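Local coordinates for uncharacterized conserved protein (Staphylococcus epidermidis, PDB 3FRM), which is of unknown function but carries a GNAT-type acetyltransferase domain, which suggests, without proving, that it transfers an acyl group, at residues Lys25-Leu30 / Asn40-Lys45; Thr46-Asn51 / Phe74-Asn79; Gln52-Ile57 / Arg91-Gln96; Ser69-Phe74 / His248-Asn253. All blocks are in the same frame, centred on the assembly; numbering follows the deposited sequence.

Contact 1 (Lys25-Leu30 / Asn40-Lys45); sequences KAIYLL and NTWIYK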
# COMPACT_ATOMS: atom_id res chain seq x y z
N LYS A 25 -4.79 -23.65 16.00
CA LYS A 25 -3.81 -22.58 16.24
C LYS A 25 -2.39 -23.03 16.61
O LYS A 25 -2.18 -24.07 17.21
CB LYS A 25 -4.30 -21.70 17.37
CG LYS A 25 -4.66 -22.53 18.59
CD LYS A 25 -3.92 -22.10 19.78
CE LYS A 25 -4.51 -22.74 21.09
NZ LYS A 25 -4.69 -24.22 20.99
N ALA A 26 -1.42 -22.22 16.26
CA ALA A 26 -0.04 -22.39 16.66
C ALA A 26 0.22 -21.24 17.60
O ALA A 26 -0.19 -20.13 17.32
CB ALA A 26 0.90 -22.27 15.41
N ILE A 27 0.84 -21.50 18.74
CA ILE A 27 1.23 -20.44 19.69
C ILE A 27 2.76 -20.24 19.70
O ILE A 27 3.48 -21.19 19.87
CB ILE A 27 0.82 -20.83 21.07
CG1 ILE A 27 -0.71 -20.96 21.15
CG2 ILE A 27 1.44 -19.89 22.12
CD1 ILE A 27 -1.20 -21.12 22.60
N TYR A 28 3.24 -19.01 19.50
CA TYR A 28 4.67 -18.74 19.45
C TYR A 28 5.01 -17.73 20.56
O TYR A 28 4.28 -16.78 20.80
CB TYR A 28 5.01 -18.13 18.11
CG TYR A 28 5.00 -19.11 16.96
CD1 TYR A 28 6.19 -19.66 16.50
CD2 TYR A 28 3.82 -19.50 16.36
CE1 TYR A 28 6.21 -20.57 15.43
CE2 TYR A 28 3.81 -20.42 15.30
CZ TYR A 28 5.03 -20.94 14.84
OH TYR A 28 5.07 -21.85 13.81
N LEU A 29 6.16 -17.95 21.20
CA LEU A 29 6.72 -17.16 22.21
C LEU A 29 8.24 -17.19 22.05
O LEU A 29 8.80 -18.19 21.56
CB LEU A 29 6.42 -17.82 23.54
CG LEU A 29 5.34 -17.41 24.53
CD1 LEU A 29 4.06 -16.94 23.91
CD2 LEU A 29 5.12 -18.64 25.34
N LEU A 30 8.91 -16.13 22.50
CA LEU A 30 10.32 -16.08 22.61
C LEU A 30 10.63 -15.45 23.98
O LEU A 30 10.83 -14.23 24.10
CB LEU A 30 10.93 -15.29 21.47
CG LEU A 30 12.46 -15.31 21.30
CD1 LEU A 30 13.03 -16.70 21.10
CD2 LEU A 30 12.91 -14.47 20.09
N ASN A 40 5.95 -13.22 19.42
CA ASN A 40 5.06 -13.56 20.51
C ASN A 40 3.58 -13.42 20.10
O ASN A 40 2.95 -12.37 20.24
CB ASN A 40 5.40 -12.77 21.78
CG ASN A 40 6.85 -13.04 22.30
OD1 ASN A 40 7.10 -14.03 22.98
ND2 ASN A 40 7.79 -12.11 22.04
N THR A 41 2.99 -14.50 19.61
CA THR A 41 1.72 -14.33 18.95
C THR A 41 1.04 -15.68 18.73
O THR A 41 1.67 -16.73 18.78
CB THR A 41 1.93 -13.57 17.58
OG1 THR A 41 0.68 -13.00 17.12
CG2 THR A 41 2.56 -14.46 16.51
N TRP A 42 -0.27 -15.63 18.49
CA TRP A 42 -1.03 -16.77 18.12
C TRP A 42 -1.31 -16.72 16.60
O TRP A 42 -1.76 -15.70 16.12
CB TRP A 42 -2.38 -16.72 18.82
CG TRP A 42 -2.41 -17.24 20.17
CD1 TRP A 42 -1.50 -16.99 21.20
CD2 TRP A 42 -3.47 -18.00 20.74
NE1 TRP A 42 -1.93 -17.61 22.36
CE2 TRP A 42 -3.14 -18.22 22.11
CE3 TRP A 42 -4.66 -18.52 20.24
CZ2 TRP A 42 -3.95 -18.96 22.97
CZ3 TRP A 42 -5.46 -19.25 21.11
CH2 TRP A 42 -5.09 -19.48 22.45
N ILE A 43 -1.05 -17.82 15.89
CA ILE A 43 -1.39 -17.94 14.47
C ILE A 43 -2.60 -18.89 14.40
O ILE A 43 -2.46 -20.07 14.63
CB ILE A 43 -0.24 -18.56 13.68
CG1 ILE A 43 1.12 -17.93 14.04
CG2 ILE A 43 -0.47 -18.49 12.13
CD1 ILE A 43 1.24 -16.48 13.74
N TYR A 44 -3.79 -18.39 14.09
CA TYR A 44 -4.93 -19.30 13.96
C TYR A 44 -4.83 -20.10 12.66
O TYR A 44 -4.40 -19.57 11.63
CB TYR A 44 -6.28 -18.56 13.97
CG TYR A 44 -6.76 -18.08 15.32
CD1 TYR A 44 -7.22 -18.97 16.29
CD2 TYR A 44 -6.81 -16.74 15.62
CE1 TYR A 44 -7.67 -18.56 17.51
CE2 TYR A 44 -7.29 -16.30 16.89
CZ TYR A 44 -7.70 -17.22 17.80
OH TYR A 44 -8.17 -16.78 19.00
N LYS A 45 -5.26 -21.36 12.72
CA LYS A 45 -5.47 -22.18 11.56
C LYS A 45 -6.96 -22.27 11.21
O LYS A 45 -7.32 -22.28 10.02
CB LYS A 45 -4.87 -23.55 11.82
CG LYS A 45 -3.34 -23.47 11.71
CD LYS A 45 -2.57 -24.50 12.53
CE LYS A 45 -2.36 -25.77 11.75
NZ LYS A 45 -2.02 -26.87 12.69
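Lys25-Leu30 and Asn40-Lys45 pair as antiparallel strands 25-29 and 41-44 near one margin of the mixed sheet, where strand 17-21 is outermost; their axes are 4.6 Å apart at 164°. Ala26 and Ile43 form one hydrogen-bonded pair and exchange two bonds, with N to O distances of 2.9 Å from Ala26 N to Ile43 O and 2.8 Å from Ile43 N to Ala26 O; Tyr28 and Thr41 form the second such pair. The Trp42 indole lies beneath two aliphatic groups on one of its faces. Ile27 CG1 stands 3.8 Å from the centroid of the five-membered ring, while Lys25 CD stands 3.9 Å from that of the six-membered ring, so both are CH-pi contacts. Lys25 reaches the ring because its CG sits between backbone N and carbonyl carbon (chi1 52°) and the chain then bends; its NZ goes on to a salt bridge with Asp22. On the other side of the strands, Ile43 CG1 meets Tyr28 CE2 at 3.9 Å. At the loop end, Leu30 N donates to Asn40 OD1 over 2.8 Å, from 41° out of the carbonyl plane, and this oxygen also accepts from Gln67. Together these features define a beta hairpin.

Contact 2 (Thr46-Asn51 / Phe74-Asn79); sequences TMPTMN and FSFPAN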
# COMPACT_ATOMS: atom_id res chain seq x y z
N THR A 46 -7.82 -22.27 12.21
CA THR A 46 -9.26 -22.14 11.97
C THR A 46 -9.87 -20.98 12.77
O THR A 46 -9.44 -20.67 13.85
CB THR A 46 -10.01 -23.45 12.23
OG1 THR A 46 -9.65 -23.92 13.53
CG2 THR A 46 -9.61 -24.49 11.20
N MSE A 47 -10.89 -20.36 12.21
CA MSE A 47 -11.61 -19.24 12.81
C MSE A 47 -12.24 -19.53 14.15
O MSE A 47 -13.16 -20.33 14.22
CB MSE A 47 -12.74 -18.79 11.89
CG MSE A 47 -12.35 -17.72 10.92
SE MSE A 47 -11.95 -15.95 11.74
CE MSE A 47 -11.54 -15.13 9.99
N PRO A 48 -11.80 -18.84 15.20
CA PRO A 48 -12.47 -18.95 16.48
C PRO A 48 -13.85 -18.31 16.40
O PRO A 48 -14.02 -17.35 15.68
CB PRO A 48 -11.56 -18.13 17.41
CG PRO A 48 -10.91 -17.13 16.55
CD PRO A 48 -10.70 -17.87 15.23
N THR A 49 -14.85 -18.81 17.12
CA THR A 49 -16.01 -17.98 17.38
C THR A 49 -15.57 -16.87 18.33
O THR A 49 -14.50 -16.92 18.97
CB THR A 49 -17.10 -18.72 18.12
OG1 THR A 49 -16.74 -18.81 19.51
CG2 THR A 49 -17.31 -20.08 17.54
N MSE A 50 -16.44 -15.87 18.42
CA MSE A 50 -16.28 -14.76 19.31
C MSE A 50 -15.98 -15.24 20.70
O MSE A 50 -15.06 -14.73 21.31
CB MSE A 50 -17.52 -13.89 19.28
CG MSE A 50 -17.25 -12.43 19.51
SE MSE A 50 -17.99 -11.90 21.22
CE MSE A 50 -19.86 -11.46 20.88
N ASN A 51 -16.72 -16.23 21.20
CA ASN A 51 -16.54 -16.77 22.57
C ASN A 51 -15.22 -17.48 22.78
O ASN A 51 -14.60 -17.31 23.80
CB ASN A 51 -17.64 -17.78 22.90
CG ASN A 51 -19.01 -17.15 22.94
OD1 ASN A 51 -19.17 -16.04 23.46
ND2 ASN A 51 -20.03 -17.86 22.41
N PHE A 74 -2.85 -11.69 17.28
CA PHE A 74 -3.35 -12.85 16.61
C PHE A 74 -3.33 -12.61 15.13
O PHE A 74 -3.52 -11.47 14.68
CB PHE A 74 -4.82 -13.12 17.04
CG PHE A 74 -5.02 -13.15 18.57
CD1 PHE A 74 -5.11 -14.35 19.24
CD2 PHE A 74 -5.11 -11.98 19.31
CE1 PHE A 74 -5.30 -14.39 20.65
CE2 PHE A 74 -5.27 -12.01 20.72
CZ PHE A 74 -5.38 -13.21 21.37
N SER A 75 -3.07 -13.68 14.38
CA SER A 75 -3.31 -13.76 12.95
C SER A 75 -4.45 -14.69 12.77
O SER A 75 -4.54 -15.65 13.51
CB SER A 75 -2.16 -14.45 12.26
OG SER A 75 -1.07 -13.67 12.43
N PHE A 76 -5.23 -14.47 11.71
CA PHE A 76 -6.35 -15.31 11.41
C PHE A 76 -6.05 -16.20 10.19
O PHE A 76 -4.97 -16.14 9.62
CB PHE A 76 -7.63 -14.45 11.28
CG PHE A 76 -8.09 -13.86 12.58
CD1 PHE A 76 -8.88 -14.57 13.43
CD2 PHE A 76 -7.68 -12.60 12.97
CE1 PHE A 76 -9.28 -14.02 14.68
CE2 PHE A 76 -8.05 -12.05 14.18
CZ PHE A 76 -8.86 -12.76 15.04
N PRO A 77 -6.99 -17.06 9.81
CA PRO A 77 -6.61 -18.03 8.77
C PRO A 77 -6.36 -17.38 7.41
O PRO A 77 -7.00 -16.40 7.05
CB PRO A 77 -7.81 -18.94 8.69
CG PRO A 77 -8.45 -18.77 10.17
CD PRO A 77 -8.29 -17.35 10.45
N ALA A 78 -5.42 -17.91 6.67
CA ALA A 78 -5.23 -17.51 5.26
C ALA A 78 -6.52 -17.35 4.46
O ALA A 78 -7.37 -18.23 4.44
CB ALA A 78 -4.33 -18.49 4.58
N ASN A 79 -6.67 -16.17 3.87
CA ASN A 79 -7.77 -15.93 2.98
C ASN A 79 -9.15 -16.06 3.63
O ASN A 79 -10.12 -16.32 2.97
CB ASN A 79 -7.67 -16.86 1.78
CG ASN A 79 -6.31 -16.78 1.16
OD1 ASN A 79 -5.91 -15.72 0.73
ND2 ASN A 79 -5.57 -17.85 1.21
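The Phe76 ring meets Pro48 at its edge, CE1 lying 4.0 Å from Pro48 CG with the proline carbon near the ring plane. Met47, a selenomethionine, comes at the same ring obliquely: its SE is 4.8 Å from the Phe76 centroid and 56° off the ring normal, a Met-aromatic contact. The ring also meets that of Tyr44, the planes inclined by about 20°. The contact of residues 46-48 with 76-77 belongs to the beta-alpha-beta unit of strand 41-44, helix 50-66 and strand 72-75; helix 84-92, whose Leu86 and Ile90 also touch Phe76, lies outside that unit. Residues 46-49 lead from the first strand into the helix, and of these Thr46, Met47 and Pro48 touch Phe76 and Pro77. Across the two segments the contact is apolar; no hydrogen bond links them. Phe76 CG lies anti to its own carbonyl carbon (chi1 -69°), which brings CD1 to 3.8 Å from Met47 SE. The selenomethionine side chain bends at chi2 and crosses both Phe76 and Pro77 at about a right angle, leaving its methyl group beside the proline. Further along, Thr49 takes the N-cap position of helix 50-66, its OG1 accepting from Gln52 N. Pro77 points its ring into the connection, where CG rests 3.6 Å from Met47 N and 3.7 Å from Thr46 C, while CD lies 4.0 Å from Met47 CE.

Contact 3 (Gln52-Ile57 / Arg91-Gln96); sequences QWLKDI and RELGFQ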
# COMPACT_ATOMS: atom_id res chain seq x y z
N GLN A 52 -14.83 -18.29 21.80
CA GLN A 52 -13.51 -18.89 21.74
C GLN A 52 -12.45 -17.81 21.85
O GLN A 52 -11.55 -17.91 22.67
CB GLN A 52 -13.29 -19.56 20.40
CG GLN A 52 -13.20 -21.05 20.40
CD GLN A 52 -12.28 -21.68 21.45
OE1 GLN A 52 -12.32 -22.89 21.63
NE2 GLN A 52 -11.46 -20.88 22.12
N TRP A 53 -12.57 -16.78 21.01
CA TRP A 53 -11.60 -15.70 20.98
C TRP A 53 -11.40 -15.04 22.33
O TRP A 53 -10.27 -14.68 22.68
CB TRP A 53 -11.89 -14.64 19.86
CG TRP A 53 -10.79 -13.58 19.77
CD1 TRP A 53 -9.48 -13.80 19.40
CD2 TRP A 53 -10.88 -12.18 20.09
NE1 TRP A 53 -8.77 -12.62 19.46
CE2 TRP A 53 -9.60 -11.62 19.87
CE3 TRP A 53 -11.92 -11.35 20.51
CZ2 TRP A 53 -9.31 -10.26 20.10
CZ3 TRP A 53 -11.65 -9.99 20.71
CH2 TRP A 53 -10.34 -9.46 20.50
N LEU A 54 -12.49 -14.89 23.09
CA LEU A 54 -12.43 -14.30 24.46
C LEU A 54 -11.60 -15.14 25.43
O LEU A 54 -10.79 -14.61 26.24
CB LEU A 54 -13.84 -14.15 25.03
CG LEU A 54 -14.50 -12.78 24.91
CD1 LEU A 54 -13.92 -11.90 23.84
CD2 LEU A 54 -16.03 -12.93 24.74
N LYS A 55 -11.84 -16.44 25.32
CA LYS A 55 -11.10 -17.43 26.07
C LYS A 55 -9.63 -17.41 25.66
O LYS A 55 -8.78 -17.50 26.53
CB LYS A 55 -11.71 -18.82 25.85
CG LYS A 55 -12.95 -19.07 26.72
CD LYS A 55 -13.81 -20.18 26.17
CE LYS A 55 -15.18 -20.13 26.83
NZ LYS A 55 -16.27 -20.74 25.96
N ASP A 56 -9.35 -17.20 24.37
CA ASP A 56 -7.98 -17.22 23.87
C ASP A 56 -7.25 -15.94 24.30
O ASP A 56 -6.04 -15.94 24.56
CB ASP A 56 -7.96 -17.37 22.35
CG ASP A 56 -8.59 -18.68 21.86
OD1 ASP A 56 -8.71 -19.66 22.62
OD2 ASP A 56 -8.93 -18.76 20.66
N ILE A 57 -8.01 -14.86 24.41
CA ILE A 57 -7.46 -13.64 25.00
C ILE A 57 -6.92 -13.88 26.37
O ILE A 57 -5.86 -13.34 26.72
CB ILE A 57 -8.48 -12.52 25.06
CG1 ILE A 57 -8.41 -11.75 23.76
CG2 ILE A 57 -8.18 -11.53 26.20
CD1 ILE A 57 -9.74 -11.20 23.34
N ARG A 91 -12.75 -4.46 17.65
CA ARG A 91 -12.73 -3.00 17.80
C ARG A 91 -13.00 -2.57 19.24
O ARG A 91 -12.27 -1.78 19.76
CB ARG A 91 -13.71 -2.30 16.84
CG ARG A 91 -13.00 -1.82 15.57
CD ARG A 91 -13.83 -2.07 14.31
NE ARG A 91 -15.25 -1.99 14.65
CZ ARG A 91 -16.20 -2.74 14.10
NH1 ARG A 91 -15.87 -3.63 13.17
NH2 ARG A 91 -17.47 -2.61 14.52
N GLU A 92 -13.98 -3.15 19.91
CA GLU A 92 -14.35 -2.72 21.31
C GLU A 92 -13.24 -2.97 22.31
O GLU A 92 -13.15 -2.28 23.32
CB GLU A 92 -15.63 -3.44 21.76
CG GLU A 92 -16.08 -3.22 23.18
CD GLU A 92 -17.08 -4.28 23.67
OE1 GLU A 92 -17.06 -4.60 24.89
OE2 GLU A 92 -17.88 -4.82 22.86
N LEU A 93 -12.39 -3.95 22.05
CA LEU A 93 -11.31 -4.21 23.00
C LEU A 93 -10.02 -3.40 22.67
O LEU A 93 -8.97 -3.56 23.31
CB LEU A 93 -11.09 -5.72 23.11
CG LEU A 93 -12.24 -6.51 23.80
CD1 LEU A 93 -11.84 -7.95 23.83
CD2 LEU A 93 -12.56 -6.02 25.27
N GLY A 94 -10.12 -2.53 21.68
CA GLY A 94 -9.07 -1.60 21.37
C GLY A 94 -7.90 -2.24 20.63
O GLY A 94 -6.73 -1.91 20.96
N PHE A 95 -8.17 -3.15 19.69
CA PHE A 95 -7.12 -3.75 18.84
C PHE A 95 -6.95 -2.95 17.58
O PHE A 95 -7.89 -2.32 17.15
CB PHE A 95 -7.48 -5.20 18.40
CG PHE A 95 -7.16 -6.25 19.42
CD1 PHE A 95 -6.02 -7.02 19.28
CD2 PHE A 95 -7.95 -6.40 20.57
CE1 PHE A 95 -5.67 -7.97 20.26
CE2 PHE A 95 -7.63 -7.36 21.58
CZ PHE A 95 -6.49 -8.16 21.42
N GLN A 96 -5.75 -2.96 17.00
CA GLN A 96 -5.52 -2.49 15.65
C GLN A 96 -5.72 -3.67 14.69
O GLN A 96 -5.18 -4.76 14.90
CB GLN A 96 -4.07 -2.08 15.50
CG GLN A 96 -3.45 -1.14 16.55
CD GLN A 96 -1.88 -1.13 16.44
OE1 GLN A 96 -1.31 -1.44 15.37
NE2 GLN A 96 -1.20 -0.81 17.55
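Trp53 turns the edge of its six-membered ring to the face of Phe95, a T-shaped (edge-to-face) pair with centroids 5.2 Å apart and planes at 63°. It joins helix 50-66, which connects strands 41-44 and 72-75, to the turn that follows helix 84-92, which connects strands 72-75 and 96-105 of the same mixed beta sheet. The aromatic interaction runs through the far end of the indole: Trp53 CH2 lies 3.6 Å from Phe95 CE2, and CZ2 stands 3.6 Å above the Phe95 plane, offset toward the rim. Reaching that far depends on the first torsion, which sets Trp53 CG opposite the backbone N (chi1 -175°), so that the indole leaves its helix toward the turn. Edge-to-face rings of Trp53 and Phe74 add a further aromatic neighbour on the sheet side.

The aliphatic interactions centre on Leu93 CD1. This methyl group meets Trp53 CZ3 at 3.7 Å, approaching the indole obliquely, and Ile57 CD1 at 3.9 Å. Ile57 CD1 itself lies over a face of the Trp53 ring, one helical turn on, and so packs against both the indole and the leucine.

No hydrogen bond crosses between the segments; within 91-96, one closes the turn. Leu93 is the first residue to leave helical geometry, and Gly94 follows with a positive phi (76°); its N donates to Arg91 O at 3.0 Å.

Contact 4 (Ser69-Phe74 / His248-Asn253); sequences SYHLSF and HILKEN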
# COMPACT_ATOMS: atom_id res chain seq x y z
N SER A 69 5.82 -9.92 28.70
CA SER A 69 5.33 -9.42 27.43
C SER A 69 4.05 -8.62 27.75
O SER A 69 3.26 -9.02 28.62
CB SER A 69 4.93 -10.62 26.58
OG SER A 69 6.02 -11.16 25.81
N TYR A 70 3.82 -7.49 27.08
CA TYR A 70 2.70 -6.64 27.52
C TYR A 70 1.68 -6.34 26.43
O TYR A 70 0.78 -5.52 26.64
CB TYR A 70 3.19 -5.33 28.16
CG TYR A 70 4.17 -5.57 29.29
CD1 TYR A 70 3.76 -6.18 30.48
CD2 TYR A 70 5.52 -5.20 29.15
CE1 TYR A 70 4.64 -6.41 31.50
CE2 TYR A 70 6.42 -5.41 30.16
CZ TYR A 70 5.97 -6.02 31.34
OH TYR A 70 6.87 -6.26 32.32
N HIS A 71 1.79 -7.05 25.30
CA HIS A 71 0.91 -6.82 24.19
C HIS A 71 0.05 -8.05 23.96
O HIS A 71 0.22 -9.08 24.62
CB HIS A 71 1.78 -6.58 22.99
CG HIS A 71 2.51 -7.80 22.56
ND1 HIS A 71 3.70 -8.20 23.14
CD2 HIS A 71 2.19 -8.76 21.64
CE1 HIS A 71 4.09 -9.33 22.57
NE2 HIS A 71 3.20 -9.69 21.65
N LEU A 72 -0.85 -7.99 22.96
CA LEU A 72 -1.64 -9.11 22.57
C LEU A 72 -1.70 -9.15 21.04
O LEU A 72 -1.81 -8.11 20.41
CB LEU A 72 -3.07 -8.97 23.11
CG LEU A 72 -3.43 -8.99 24.58
CD1 LEU A 72 -4.97 -9.18 24.69
CD2 LEU A 72 -2.71 -10.13 25.27
N SER A 73 -1.65 -10.34 20.44
CA SER A 73 -1.73 -10.39 19.02
C SER A 73 -2.14 -11.75 18.40
O SER A 73 -1.81 -12.79 18.91
CB SER A 73 -0.42 -9.87 18.44
OG SER A 73 0.60 -10.80 18.60
N PHE A 74 -2.85 -11.69 17.28
CA PHE A 74 -3.35 -12.85 16.61
C PHE A 74 -3.33 -12.61 15.13
O PHE A 74 -3.52 -11.47 14.68
CB PHE A 74 -4.82 -13.12 17.04
CG PHE A 74 -5.02 -13.15 18.57
CD1 PHE A 74 -5.11 -14.35 19.24
CD2 PHE A 74 -5.11 -11.98 19.31
CE1 PHE A 74 -5.30 -14.39 20.65
CE2 PHE A 74 -5.27 -12.01 20.72
CZ PHE A 74 -5.38 -13.21 21.37
N HIS A 248 -4.86 -9.68 10.85
CA HIS A 248 -4.01 -9.76 12.01
C HIS A 248 -4.30 -8.54 12.91
O HIS A 248 -4.61 -7.43 12.46
CB HIS A 248 -2.51 -9.90 11.63
CG HIS A 248 -1.81 -8.59 11.48
ND1 HIS A 248 -1.72 -7.93 10.27
CD2 HIS A 248 -1.22 -7.79 12.39
CE1 HIS A 248 -1.10 -6.78 10.44
NE2 HIS A 248 -0.77 -6.68 11.71
N ILE A 249 -4.29 -8.78 14.19
CA ILE A 249 -4.63 -7.72 15.10
C ILE A 249 -3.57 -7.60 16.15
O ILE A 249 -2.95 -8.60 16.48
CB ILE A 249 -6.01 -7.99 15.74
CG1 ILE A 249 -6.03 -9.31 16.48
CG2 ILE A 249 -7.08 -8.06 14.63
CD1 ILE A 249 -7.23 -9.40 17.43
N LEU A 250 -3.43 -6.40 16.71
CA LEU A 250 -2.39 -6.06 17.67
C LEU A 250 -2.92 -5.04 18.66
O LEU A 250 -3.54 -4.05 18.25
CB LEU A 250 -1.16 -5.45 16.94
CG LEU A 250 0.03 -4.90 17.78
CD1 LEU A 250 0.60 -6.00 18.69
CD2 LEU A 250 1.16 -4.41 16.84
N LYS A 251 -2.72 -5.31 19.94
CA LYS A 251 -2.93 -4.34 21.02
C LYS A 251 -1.59 -4.21 21.72
O LYS A 251 -1.10 -5.16 22.30
CB LYS A 251 -3.96 -4.82 22.02
CG LYS A 251 -4.37 -3.74 23.01
CD LYS A 251 -5.48 -4.26 23.91
CE LYS A 251 -5.96 -3.22 24.91
NZ LYS A 251 -7.30 -3.61 25.47
N GLU A 252 -1.00 -3.03 21.65
CA GLU A 252 0.35 -2.83 22.13
C GLU A 252 0.45 -2.89 23.65
O GLU A 252 1.52 -3.17 24.18
CB GLU A 252 0.90 -1.53 21.58
CG GLU A 252 1.11 -1.58 20.06
CD GLU A 252 1.58 -0.24 19.44
OE1 GLU A 252 1.29 -0.03 18.23
OE2 GLU A 252 2.24 0.58 20.13
N ASN A 253 -0.67 -2.68 24.35
CA ASN A 253 -0.67 -2.75 25.82
C ASN A 253 -1.86 -3.43 26.46
O ASN A 253 -2.99 -2.93 26.37
CB ASN A 253 -0.52 -1.36 26.44
CG ASN A 253 0.77 -0.69 26.02
OD1 ASN A 253 1.89 -1.01 26.50
ND2 ASN A 253 0.65 0.22 25.08
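Leu72 and Lys251 face each other as an antiparallel hydrogen-bonded pair, with Leu72 N 2.9 Å from Lys251 O and Lys251 N 3.0 Å from Leu72 O. Phe74 and Ile249 make the next such pair, less even in length: Ile249 N reaches Phe74 O at 2.8 Å, whereas Phe74 N lies 3.2 Å from Ile249 O. Between them sits the non-hydrogen-bonded pair Ser73 and Leu250.

Side chains add to this on both faces. On the face of Phe74 and Ile249, Phe74 CD2 meets Ile249 CD1 at 3.8 Å, an approach oblique to the ring. Ile249 CG1 stands between backbone N and carbonyl carbon (chi1 58°), and the extended chi2 carries CD1 on to the phenyl group. On the other face Leu250 CD1 touches Ser73 CB at 4.0 Å and Leu72 O at 3.6 Å.

The strand axes run 4.8 Å apart and 179° from parallel. In the order of the mixed sheet, strand 241-251 stands between strands 72-75 and 96-105, so the last strand lies inside the sheet, between two strands from the first half of the chain.

Farther out, polar neighbours fix both margins. Ser73 OG bonds to Thr41 OG1, at the start of strand 41-44, and His71 NE2 to the O of Asn40 just before it. Beyond the other strand, Lys251 NZ bonds to Leu93 O and Glu252 OE1 to Gln96 NE2.

How the contacts relate
From the N terminus, contact 1 closes first, returning the chain on itself across the short connection between strands 25-29 and 41-44. Contact 2 opens just after it, in series, and closes a longer loop that contains most of helix 50-66. Contact 3 starts inside that loop, on the same helix, and ends beyond it, so contacts 2 and 3 cross. Contact 4 begins within the loops of both and closes only near the C terminus, 174 residues on; it crosses each and shares Phe74 with contact 2. Strand 41-44 bonds to strand 72-75, placing contacts 1 and 4 in one sheet. Contact 2 joins the connection before helix 50-66 to the residues after strand 72-75; contact 3 joins that helix to the turn after helix 84-92.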